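Local atomic coordinates of L-threonine-O-3-phosphate decarboxylase (Porphyromonas gingivalis, PDB entry 3FKD), a protein that probably uses pyridoxal 5'-phosphate as cofactor to decarboxylate L-threonine O-3-phosphate. Residues P117-I122 with D142-Q147; W134-N139 with V164-Y169; L146-I151 with T174-R179; V170-E175 with S275-F280. All coordinates share one frame; numbering follows the deposited sequence.

Interaction 1. Residues P117-I122 with D142-Q147; sequences PSNEDI and DGRLLQ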
# COMPACT_ATOMS: atom_id res chain seq x y z
N PRO A 117 -26.42 -16.38 -2.76
CA PRO A 117 -25.81 -17.26 -3.77
C PRO A 117 -25.64 -16.58 -5.13
O PRO A 117 -26.61 -16.10 -5.70
CB PRO A 117 -26.82 -18.41 -3.89
CG PRO A 117 -27.78 -18.26 -2.78
CD PRO A 117 -27.80 -16.78 -2.46
N SER A 118 -24.41 -16.53 -5.64
CA SER A 118 -24.16 -15.88 -6.93
C SER A 118 -24.89 -16.56 -8.10
O SER A 118 -25.21 -15.91 -9.11
CB SER A 118 -22.66 -15.75 -7.22
OG SER A 118 -21.99 -16.98 -7.11
N ASN A 119 -25.18 -17.85 -8.01
CA ASN A 119 -25.88 -18.44 -9.15
C ASN A 119 -27.37 -18.62 -8.96
O ASN A 119 -27.99 -19.53 -9.50
CB ASN A 119 -25.16 -19.66 -9.71
CG ASN A 119 -24.07 -19.26 -10.71
OD1 ASN A 119 -24.34 -18.55 -11.70
ND2 ASN A 119 -22.83 -19.69 -10.45
N GLU A 120 -27.91 -17.70 -8.19
CA GLU A 120 -29.34 -17.52 -8.06
C GLU A 120 -29.45 -16.03 -8.33
O GLU A 120 -28.45 -15.31 -8.29
CB GLU A 120 -29.79 -17.99 -6.69
CG GLU A 120 -29.06 -19.34 -6.36
CD GLU A 120 -29.70 -20.15 -5.23
OE1 GLU A 120 -30.70 -19.67 -4.64
OE2 GLU A 120 -29.18 -21.27 -4.93
N ASP A 121 -30.63 -15.57 -8.71
CA ASP A 121 -30.70 -14.25 -9.32
C ASP A 121 -30.64 -13.23 -8.21
O ASP A 121 -31.54 -13.15 -7.38
CB ASP A 121 -31.99 -14.10 -10.12
CG ASP A 121 -32.12 -12.74 -10.76
OD1 ASP A 121 -31.16 -11.94 -10.66
OD2 ASP A 121 -33.18 -12.47 -11.36
N ILE A 122 -29.56 -12.44 -8.20
CA ILE A 122 -29.41 -11.43 -7.19
C ILE A 122 -30.49 -10.35 -7.29
O ILE A 122 -30.79 -9.65 -6.32
CB ILE A 122 -28.00 -10.85 -7.24
CG1 ILE A 122 -27.59 -10.61 -8.69
CG2 ILE A 122 -27.01 -11.85 -6.63
CD1 ILE A 122 -28.29 -9.46 -9.35
N ASP A 142 -16.46 -18.19 -9.70
CA ASP A 142 -17.58 -18.75 -10.46
C ASP A 142 -17.57 -18.49 -11.95
O ASP A 142 -18.03 -19.30 -12.74
CB ASP A 142 -18.84 -18.02 -10.01
CG ASP A 142 -19.65 -18.83 -9.14
OD1 ASP A 142 -19.30 -20.02 -9.06
OD2 ASP A 142 -20.60 -18.31 -8.52
N GLY A 143 -17.17 -17.27 -12.28
CA GLY A 143 -17.32 -16.74 -13.63
C GLY A 143 -18.74 -16.31 -13.88
O GLY A 143 -19.14 -16.13 -15.02
N ARG A 144 -19.54 -16.17 -12.83
CA ARG A 144 -20.93 -15.78 -13.01
C ARG A 144 -20.95 -14.42 -13.66
O ARG A 144 -20.21 -13.55 -13.26
CB ARG A 144 -21.67 -15.77 -11.68
CG ARG A 144 -23.15 -15.51 -11.81
CD ARG A 144 -23.53 -14.02 -11.72
NE ARG A 144 -22.66 -13.22 -10.84
CZ ARG A 144 -22.91 -12.93 -9.56
NH1 ARG A 144 -24.02 -13.39 -8.98
NH2 ARG A 144 -22.05 -12.18 -8.86
N LEU A 145 -21.76 -14.23 -14.68
CA LEU A 145 -21.77 -12.96 -15.39
C LEU A 145 -23.19 -12.47 -15.53
O LEU A 145 -24.06 -13.17 -16.05
CB LEU A 145 -21.11 -13.09 -16.78
CG LEU A 145 -20.86 -11.79 -17.60
CD1 LEU A 145 -19.62 -11.10 -17.17
CD2 LEU A 145 -20.78 -12.04 -19.14
N LEU A 146 -23.42 -11.26 -15.03
CA LEU A 146 -24.68 -10.55 -15.16
C LEU A 146 -24.58 -9.63 -16.38
O LEU A 146 -23.50 -9.12 -16.71
CB LEU A 146 -24.90 -9.69 -13.92
CG LEU A 146 -24.82 -10.49 -12.64
CD1 LEU A 146 -24.88 -9.59 -11.40
CD2 LEU A 146 -25.94 -11.50 -12.68
N GLN A 147 -25.72 -9.42 -17.04
CA GLN A 147 -25.79 -8.55 -18.20
C GLN A 147 -25.74 -7.12 -17.73
O GLN A 147 -26.39 -6.78 -16.75
CB GLN A 147 -27.11 -8.78 -18.94
CG GLN A 147 -27.23 -10.11 -19.63
CD GLN A 147 -26.14 -10.27 -20.64
OE1 GLN A 147 -26.01 -9.45 -21.55
NE2 GLN A 147 -25.33 -11.32 -20.49
O HOH W 1 -21.69 -20.70 -7.68
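The guanidinium of Arg144 is sandwiched: the CB of Ser118 lies over one face, 3.2 Å from NH1, while CD1 of nearby Leu146 sits above the centre of the other. The contact sets a type I beta turn, Pro117 to Glu120, at the end of edge strand 112-117 against the loop that leads from strand 132-136 into helix 148-157, with Gln147 as N-cap. CG of Arg144 is anti to the backbone N (chi1 -174°), and bends at chi2 and chi3 swing the guanidinium toward the turn. NH1 then gives Ser118 O a weak hydrogen bond of 2.8 Å at a poor angle of 126°. Along the aliphatic part of the arginine, the amide of Asn119 runs the opposite way, its OD1 3.3 Å from Arg144 CG. The other end of that amide faces the carboxylate of Asp142, the two planes 46° apart, and a water joins them, accepting from Asn119 ND2 and donating to Asp142 OD2. Ser118 OG, also bonded to Ile96 O, is placed as a donor to the same OD2, though the modelled length is too short to be relied on. Farther along, Ile122 and Leu146 meet tip to tip, with Ile122 CG1 4.0 Å from Leu146 CD1.

Interaction 2. Residues W134-N139 with V164-Y169; sequences WLCNPN and VLDQSY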
# COMPACT_ATOMS: atom_id res chain seq x y z
N TRP A 134 -22.23 -6.05 -2.80
CA TRP A 134 -20.90 -6.26 -3.35
C TRP A 134 -20.88 -7.32 -4.47
O TRP A 134 -21.04 -8.52 -4.23
CB TRP A 134 -19.93 -6.63 -2.23
CG TRP A 134 -19.78 -5.58 -1.10
CD1 TRP A 134 -20.75 -5.18 -0.20
CD2 TRP A 134 -18.60 -4.83 -0.75
NE1 TRP A 134 -20.24 -4.23 0.66
CE2 TRP A 134 -18.92 -4.02 0.37
CE3 TRP A 134 -17.30 -4.80 -1.26
CZ2 TRP A 134 -18.00 -3.17 0.96
CZ3 TRP A 134 -16.37 -3.95 -0.67
CH2 TRP A 134 -16.74 -3.14 0.44
N LEU A 135 -20.69 -6.88 -5.70
CA LEU A 135 -20.69 -7.80 -6.83
C LEU A 135 -19.39 -7.75 -7.60
O LEU A 135 -18.60 -6.81 -7.49
CB LEU A 135 -21.85 -7.51 -7.76
CG LEU A 135 -23.15 -7.54 -6.96
CD1 LEU A 135 -24.27 -6.84 -7.69
CD2 LEU A 135 -23.51 -8.98 -6.58
N CYS A 136 -19.16 -8.79 -8.37
CA CYS A 136 -17.99 -8.79 -9.22
C CYS A 136 -18.43 -9.49 -10.48
O CYS A 136 -19.00 -10.57 -10.43
CB CYS A 136 -16.81 -9.46 -8.52
SG CYS A 136 -15.36 -9.76 -9.54
N ASN A 137 -18.19 -8.85 -11.60
CA ASN A 137 -18.74 -9.31 -12.85
C ASN A 137 -17.69 -9.20 -13.96
O ASN A 137 -17.27 -8.09 -14.28
CB ASN A 137 -19.99 -8.47 -13.16
CG ASN A 137 -20.67 -8.91 -14.42
OD1 ASN A 137 -20.81 -10.08 -14.66
ND2 ASN A 137 -21.08 -7.97 -15.26
N PRO A 138 -17.26 -10.35 -14.54
CA PRO A 138 -17.62 -11.73 -14.17
C PRO A 138 -17.00 -12.09 -12.84
O PRO A 138 -15.93 -11.60 -12.52
CB PRO A 138 -16.96 -12.57 -15.28
CG PRO A 138 -15.88 -11.76 -15.77
CD PRO A 138 -16.38 -10.34 -15.71
N ASN A 139 -17.67 -12.95 -12.08
CA ASN A 139 -17.29 -13.26 -10.70
C ASN A 139 -16.12 -14.22 -10.53
O ASN A 139 -16.00 -15.17 -11.26
CB ASN A 139 -18.52 -13.80 -9.96
CG ASN A 139 -18.30 -13.92 -8.47
OD1 ASN A 139 -17.92 -12.96 -7.79
ND2 ASN A 139 -18.55 -15.11 -7.95
N VAL A 164 -21.36 -1.97 -4.88
CA VAL A 164 -19.93 -1.91 -5.13
C VAL A 164 -19.54 -3.01 -6.13
O VAL A 164 -19.65 -4.23 -5.87
CB VAL A 164 -19.08 -1.94 -3.85
CG1 VAL A 164 -17.61 -1.71 -4.20
CG2 VAL A 164 -19.57 -0.87 -2.82
N LEU A 165 -19.10 -2.54 -7.29
CA LEU A 165 -18.86 -3.42 -8.42
C LEU A 165 -17.35 -3.57 -8.68
O LEU A 165 -16.75 -2.70 -9.27
CB LEU A 165 -19.57 -2.86 -9.66
CG LEU A 165 -20.21 -3.82 -10.65
CD1 LEU A 165 -20.80 -3.05 -11.84
CD2 LEU A 165 -19.20 -4.87 -11.11
N ASP A 166 -16.77 -4.66 -8.19
CA ASP A 166 -15.44 -5.12 -8.57
C ASP A 166 -15.39 -5.30 -10.07
O ASP A 166 -16.05 -6.20 -10.62
CB ASP A 166 -15.07 -6.43 -7.86
CG ASP A 166 -13.57 -6.75 -7.94
OD1 ASP A 166 -12.86 -6.10 -8.74
OD2 ASP A 166 -13.09 -7.65 -7.18
N GLN A 167 -14.64 -4.42 -10.72
CA GLN A 167 -14.45 -4.46 -12.17
C GLN A 167 -13.10 -5.05 -12.59
O GLN A 167 -12.63 -4.80 -13.71
CB GLN A 167 -14.54 -3.05 -12.71
CG GLN A 167 -15.84 -2.38 -12.40
CD GLN A 167 -16.93 -2.80 -13.35
OE1 GLN A 167 -17.47 -3.90 -13.23
NE2 GLN A 167 -17.25 -1.94 -14.31
N SER A 168 -12.48 -5.82 -11.71
CA SER A 168 -11.15 -6.33 -11.95
C SER A 168 -11.06 -7.10 -13.25
O SER A 168 -10.00 -7.15 -13.86
CB SER A 168 -10.68 -7.25 -10.82
OG SER A 168 -10.40 -6.53 -9.64
N TYR A 169 -12.16 -7.73 -13.62
CA TYR A 169 -12.22 -8.69 -14.73
C TYR A 169 -13.10 -8.19 -15.85
O TYR A 169 -13.50 -8.96 -16.73
CB TYR A 169 -12.75 -10.04 -14.25
CG TYR A 169 -12.02 -10.61 -13.08
CD1 TYR A 169 -10.77 -11.23 -13.23
CD2 TYR A 169 -12.56 -10.54 -11.80
CE1 TYR A 169 -10.09 -11.76 -12.14
CE2 TYR A 169 -11.89 -11.06 -10.71
CZ TYR A 169 -10.66 -11.66 -10.87
OH TYR A 169 -10.02 -12.16 -9.77
O HOH W 2 -15.03 -7.56 -12.95
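A parallel beta-alpha-beta unit, strand 132-136, helix 148-157 and strand 162-166, brings its two strands together here in the core of the chain. Leu135 sits astride the pairing with Val164 and Asp166: its N donates to Val164 O at 2.9 Å, and its O accepts from Asp166 N at 2.9 Å. On one face of the sheet lie Trp134, Cys136, Val164 and Asp166, and Val164 CB stands over the rim of the Trp134 ring. Beyond the strands the chains separate. A cis peptide precedes Pro138, whose CG packs 3.9 Å from Tyr169 CB, and a water spans the parting backbones, donating to Asn137 O and Asp166 O and accepting from Tyr169 N. Cys136 turns SG away from its own N, beside the carbonyl carbon (chi1 171°), and so reaches the edge of the Tyr169 ring, 3.7 Å from CD2 and nearly in the ring plane. Asp166 OD1 is gripped twice by Ser168: OG comes in on the syn lone pair at 2.7 Å, and the backbone N, from above the carboxylate plane, closes an Asx turn. Its OD2 bonds to Tyr102 OH, as Tyr169 OH does to Thr23 OG1. This Asp-x-x-Tyr arrangement after a central strand is as in aspartate aminotransferase, where the aspartate meets the pyridine nitrogen and the tyrosine the ring hydroxyl of the cofactor; a like role is probable here.

Interaction 3. Residues L146-I151 with T174-R179; sequences LQRTEI and TEEVIR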
# COMPACT_ATOMS: atom_id res chain seq x y z
N LEU A 146 -23.42 -11.26 -15.03
CA LEU A 146 -24.68 -10.55 -15.16
C LEU A 146 -24.58 -9.63 -16.38
O LEU A 146 -23.50 -9.12 -16.71
CB LEU A 146 -24.90 -9.69 -13.92
CG LEU A 146 -24.82 -10.49 -12.64
CD1 LEU A 146 -24.88 -9.59 -11.40
CD2 LEU A 146 -25.94 -11.50 -12.68
N GLN A 147 -25.72 -9.42 -17.04
CA GLN A 147 -25.79 -8.55 -18.20
C GLN A 147 -25.74 -7.12 -17.73
O GLN A 147 -26.39 -6.78 -16.75
CB GLN A 147 -27.11 -8.78 -18.94
CG GLN A 147 -27.23 -10.11 -19.63
CD GLN A 147 -26.14 -10.27 -20.64
OE1 GLN A 147 -26.01 -9.45 -21.55
NE2 GLN A 147 -25.33 -11.32 -20.49
N ARG A 148 -24.99 -6.29 -18.44
CA ARG A 148 -24.91 -4.85 -18.16
C ARG A 148 -26.30 -4.35 -17.83
O ARG A 148 -26.46 -3.45 -17.02
CB ARG A 148 -24.31 -4.10 -19.37
CG ARG A 148 -24.92 -2.73 -19.62
CD ARG A 148 -24.25 -1.93 -20.74
NE ARG A 148 -24.71 -0.55 -20.61
CZ ARG A 148 -24.05 0.42 -19.95
NH1 ARG A 148 -22.86 0.16 -19.43
NH2 ARG A 148 -24.55 1.64 -19.86
N THR A 149 -27.29 -4.98 -18.46
CA THR A 149 -28.71 -4.66 -18.31
C THR A 149 -29.34 -5.14 -17.01
O THR A 149 -30.17 -4.46 -16.42
CB THR A 149 -29.52 -5.28 -19.46
OG1 THR A 149 -28.85 -5.02 -20.70
CG2 THR A 149 -30.91 -4.71 -19.52
N GLU A 150 -28.96 -6.33 -16.56
CA GLU A 150 -29.49 -6.85 -15.30
C GLU A 150 -29.00 -5.96 -14.18
O GLU A 150 -29.74 -5.64 -13.24
CB GLU A 150 -29.05 -8.30 -15.09
CG GLU A 150 -29.31 -8.82 -13.69
CD GLU A 150 -30.79 -8.92 -13.33
OE1 GLU A 150 -31.65 -8.85 -14.25
OE2 GLU A 150 -31.09 -9.09 -12.13
N ILE A 151 -27.76 -5.53 -14.30
CA ILE A 151 -27.18 -4.63 -13.32
C ILE A 151 -27.92 -3.29 -13.31
O ILE A 151 -28.33 -2.84 -12.23
CB ILE A 151 -25.67 -4.47 -13.53
CG1 ILE A 151 -24.97 -5.78 -13.14
CG2 ILE A 151 -25.14 -3.36 -12.67
CD1 ILE A 151 -23.47 -5.74 -13.18
N THR A 174 -16.26 -10.57 -23.44
CA THR A 174 -16.65 -10.04 -24.74
C THR A 174 -17.93 -9.22 -24.65
O THR A 174 -18.23 -8.42 -25.53
CB THR A 174 -16.99 -11.25 -25.65
OG1 THR A 174 -15.79 -11.90 -26.07
CG2 THR A 174 -17.84 -10.85 -26.86
N GLU A 175 -18.71 -9.47 -23.60
CA GLU A 175 -20.05 -8.91 -23.48
C GLU A 175 -20.04 -7.45 -23.05
O GLU A 175 -18.97 -6.86 -22.82
CB GLU A 175 -20.86 -9.74 -22.49
CG GLU A 175 -20.79 -11.27 -22.74
CD GLU A 175 -22.03 -11.84 -23.40
OE1 GLU A 175 -22.34 -11.45 -24.56
OE2 GLU A 175 -22.69 -12.71 -22.78
N GLU A 176 -21.22 -6.86 -22.96
CA GLU A 176 -21.31 -5.43 -22.67
C GLU A 176 -21.21 -5.18 -21.20
O GLU A 176 -21.99 -5.70 -20.42
CB GLU A 176 -22.64 -4.87 -23.15
CG GLU A 176 -22.64 -4.45 -24.59
CD GLU A 176 -23.63 -3.36 -24.82
OE1 GLU A 176 -24.74 -3.71 -25.31
OE2 GLU A 176 -23.30 -2.18 -24.48
N VAL A 177 -20.26 -4.35 -20.81
CA VAL A 177 -20.09 -4.11 -19.40
C VAL A 177 -20.55 -2.73 -18.98
O VAL A 177 -20.64 -1.80 -19.79
CB VAL A 177 -18.63 -4.29 -18.97
CG1 VAL A 177 -18.21 -5.74 -19.15
CG2 VAL A 177 -17.73 -3.30 -19.74
N ILE A 178 -20.87 -2.63 -17.69
CA ILE A 178 -20.98 -1.37 -17.01
C ILE A 178 -19.60 -0.70 -17.11
O ILE A 178 -18.57 -1.36 -17.07
CB ILE A 178 -21.39 -1.59 -15.53
CG1 ILE A 178 -22.86 -1.97 -15.42
CG2 ILE A 178 -21.10 -0.34 -14.69
CD1 ILE A 178 -23.82 -0.77 -15.46
N ARG A 179 -19.59 0.62 -17.26
CA ARG A 179 -18.32 1.34 -17.41
C ARG A 179 -18.33 2.58 -16.54
O ARG A 179 -19.37 2.92 -15.97
CB ARG A 179 -18.06 1.66 -18.88
CG ARG A 179 -19.26 2.08 -19.65
CD ARG A 179 -19.19 1.61 -21.12
NE ARG A 179 -20.43 1.98 -21.82
CZ ARG A 179 -21.27 1.11 -22.38
NH1 ARG A 179 -21.00 -0.18 -22.37
NH2 ARG A 179 -22.37 1.55 -22.96
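Arg148 leaves the first turn of helix 148-157 with an unstaggered chi1 of 144° and then runs straight from CG to NE, while Arg179 starts with CG wedged between its backbone N and carbonyl carbon (chi1 39°) and bends again at chi2. The two chains cross at about a right angle, yet their guanidinium groups end almost parallel, 10° apart and stacked with centres 3.8 Å from each other. Arg148 NH1 lies over the centre of the Arg179 group. The opposite face of the Arg148 guanidinium is covered by Ile178 CD1. At its edge NH1 donates to Val177 O at 3.0 Å, somewhat out of the carbonyl plane, so this bond, the covered faces and a salt bridge from NH1 to Asp182 together hold the group. Nearer the helix, Arg148 CB presses on Glu176 O at 3.0 Å, and one helical turn on, Ile151 CG2 packs 3.8 Å from Ile178 CG1; this apolar contact fastens the helix to the loop between strands 162-166 and 189-194, next to Leu165 of the sheet. Besides its salt bridge, Asp182 accepts from the backbone N of Arg179. Glu176 OE2 makes a long salt bridge of 3.7 Å to Arg179 NH1 and lies 4.4 Å from Arg148 NE, well out of its guanidinium plane. The like charges are thus probably offset by these two carboxylates, making the stack tolerable.

Interaction 4. Residues V170-E175 with S275-F280; sequences VSFTTE and SGTTFF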
# COMPACT_ATOMS: atom_id res chain seq x y z
N VAL A 170 -13.40 -6.90 -15.84
CA VAL A 170 -14.29 -6.32 -16.81
C VAL A 170 -13.75 -6.56 -18.22
O VAL A 170 -14.52 -6.60 -19.16
CB VAL A 170 -14.51 -4.83 -16.58
CG1 VAL A 170 -13.55 -4.01 -17.43
CG2 VAL A 170 -15.94 -4.47 -16.89
N SER A 171 -12.45 -6.76 -18.37
CA SER A 171 -11.92 -7.06 -19.69
C SER A 171 -11.76 -8.59 -20.03
O SER A 171 -11.35 -8.96 -21.15
CB SER A 171 -10.62 -6.24 -19.93
OG SER A 171 -9.49 -7.01 -19.57
N PHE A 172 -12.10 -9.46 -19.09
CA PHE A 172 -12.08 -10.92 -19.28
C PHE A 172 -13.40 -11.40 -19.90
O PHE A 172 -13.78 -12.53 -19.73
CB PHE A 172 -11.89 -11.66 -17.93
CG PHE A 172 -10.52 -11.50 -17.32
CD1 PHE A 172 -9.97 -12.53 -16.58
CD2 PHE A 172 -9.79 -10.31 -17.46
CE1 PHE A 172 -8.73 -12.40 -15.99
CE2 PHE A 172 -8.54 -10.17 -16.88
CZ PHE A 172 -8.00 -11.21 -16.15
N THR A 173 -14.11 -10.50 -20.57
CA THR A 173 -15.37 -10.81 -21.22
C THR A 173 -15.57 -9.94 -22.47
O THR A 173 -15.14 -8.77 -22.54
CB THR A 173 -16.59 -10.59 -20.31
OG1 THR A 173 -17.76 -11.00 -21.02
CG2 THR A 173 -16.75 -9.10 -19.97
N THR A 174 -16.26 -10.57 -23.44
CA THR A 174 -16.65 -10.04 -24.74
C THR A 174 -17.93 -9.22 -24.65
O THR A 174 -18.23 -8.42 -25.53
CB THR A 174 -16.99 -11.25 -25.65
OG1 THR A 174 -15.79 -11.90 -26.07
CG2 THR A 174 -17.84 -10.85 -26.86
N GLU A 175 -18.71 -9.47 -23.60
CA GLU A 175 -20.05 -8.91 -23.48
C GLU A 175 -20.04 -7.45 -23.05
O GLU A 175 -18.97 -6.86 -22.82
CB GLU A 175 -20.86 -9.74 -22.49
CG GLU A 175 -20.79 -11.27 -22.74
CD GLU A 175 -22.03 -11.84 -23.40
OE1 GLU A 175 -22.34 -11.45 -24.56
OE2 GLU A 175 -22.69 -12.71 -22.78
N SER A 275 -19.17 -21.45 -16.91
CA SER A 275 -18.51 -20.19 -16.64
C SER A 275 -18.65 -19.16 -17.74
O SER A 275 -18.56 -19.50 -18.89
CB SER A 275 -17.02 -20.43 -16.41
OG SER A 275 -16.40 -19.23 -16.00
N GLY A 276 -18.78 -17.88 -17.40
CA GLY A 276 -18.77 -16.87 -18.44
C GLY A 276 -17.43 -16.18 -18.74
O GLY A 276 -17.39 -15.15 -19.40
N THR A 277 -16.32 -16.73 -18.25
CA THR A 277 -15.05 -16.09 -18.47
C THR A 277 -13.94 -17.12 -18.55
O THR A 277 -14.22 -18.29 -18.64
CB THR A 277 -14.74 -15.00 -17.40
OG1 THR A 277 -13.67 -14.19 -17.84
CG2 THR A 277 -14.34 -15.62 -16.06
N THR A 278 -12.68 -16.69 -18.47
CA THR A 278 -11.55 -17.59 -18.77
C THR A 278 -10.99 -18.39 -17.58
O THR A 278 -10.03 -19.16 -17.73
CB THR A 278 -10.43 -16.83 -19.43
OG1 THR A 278 -10.07 -15.78 -18.55
CG2 THR A 278 -10.91 -16.19 -20.70
N PHE A 279 -11.57 -18.22 -16.41
CA PHE A 279 -11.33 -19.17 -15.33
C PHE A 279 -12.68 -19.75 -14.88
O PHE A 279 -13.73 -19.20 -15.21
CB PHE A 279 -10.62 -18.48 -14.16
CG PHE A 279 -11.32 -17.25 -13.69
CD1 PHE A 279 -12.35 -17.35 -12.78
CD2 PHE A 279 -10.95 -16.00 -14.17
CE1 PHE A 279 -13.01 -16.21 -12.37
CE2 PHE A 279 -11.60 -14.86 -13.76
CZ PHE A 279 -12.61 -14.95 -12.86
N PHE A 280 -12.65 -20.83 -14.11
CA PHE A 280 -13.87 -21.60 -13.79
C PHE A 280 -13.65 -22.54 -12.59
O PHE A 280 -12.53 -22.90 -12.28
CB PHE A 280 -14.35 -22.42 -15.04
CG PHE A 280 -13.26 -23.27 -15.63
CD1 PHE A 280 -12.95 -24.51 -15.09
CD2 PHE A 280 -12.48 -22.79 -16.67
CE1 PHE A 280 -11.93 -25.27 -15.60
CE2 PHE A 280 -11.45 -23.53 -17.17
CZ PHE A 280 -11.18 -24.80 -16.64
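Where the large domain with its seven-stranded sheet meets the smaller C-terminal domain, the loop 170-175 leans on the loop that leads into strand 279-284, close to the probable cofactor pocket. Thr277 works with both of its branches. A chi1 of -165° carries its OG1 to the far side of CB from the backbone N, where it donates to Phe172 O at 2.5 Å, approaching the carbonyl at a C=O...donor angle of 135° and somewhat out of its plane. The same oxygen is only 3.1 Å from Phe172 CB, a tight fit. The methyl CG2 lies above the centre of the Phe279 ring. Phe172 in turn brings CD1 to the edge of that ring, 4.0 Å from Phe279 CE2, the two side chains crossing at about a right angle; CD1 is also 3.8 Å from Thr278 OG1. Each side has its own internal brace. In 170-175 an ST turn forms as Glu175 N donates to Thr173 OG1 at 3.1 Å, nearly straight at 168°. In 275-280 Ser275 OG donates to Phe279 O at 2.8 Å and accepts a weak bond from Thr277 N, which ties the loop to the start of its strand. The aromatic cluster continues with Tyr169, which meets both phenylalanines edge-to-face, and with Trp253 and His197 beside Phe172. A seam of this kind, large domain against small domain with the cofactor site nearby, is characteristic of fold-type I pyridoxal phosphate enzymes, the class I and II aminotransferases among them.

Overall arrangement
The four contacts lie close together near the end of strand 132-136, their centres about 11 to 12 Å apart. Interactions 1 and 3 share Leu146 and Gln147, whose loop is tied to interaction 2 by a probable hydrogen bond from Leu146 N to Asn137 OD1, 2.9 Å. Interactions 3 and 4 share Thr174 and Glu175, and Val177 CB touches Val170 CG2 at 3.4 Å. Contacts to the small domain include a probable bond between Gly143 O and Gly276 N (3.0 Å), linking interactions 1 and 4, and the packing of Pro138 CG on Thr277 CB (3.8 Å), linking 2 and 4. By family analogy, Asp166 and Tyr169 of interaction 2 probably face the cofactor site.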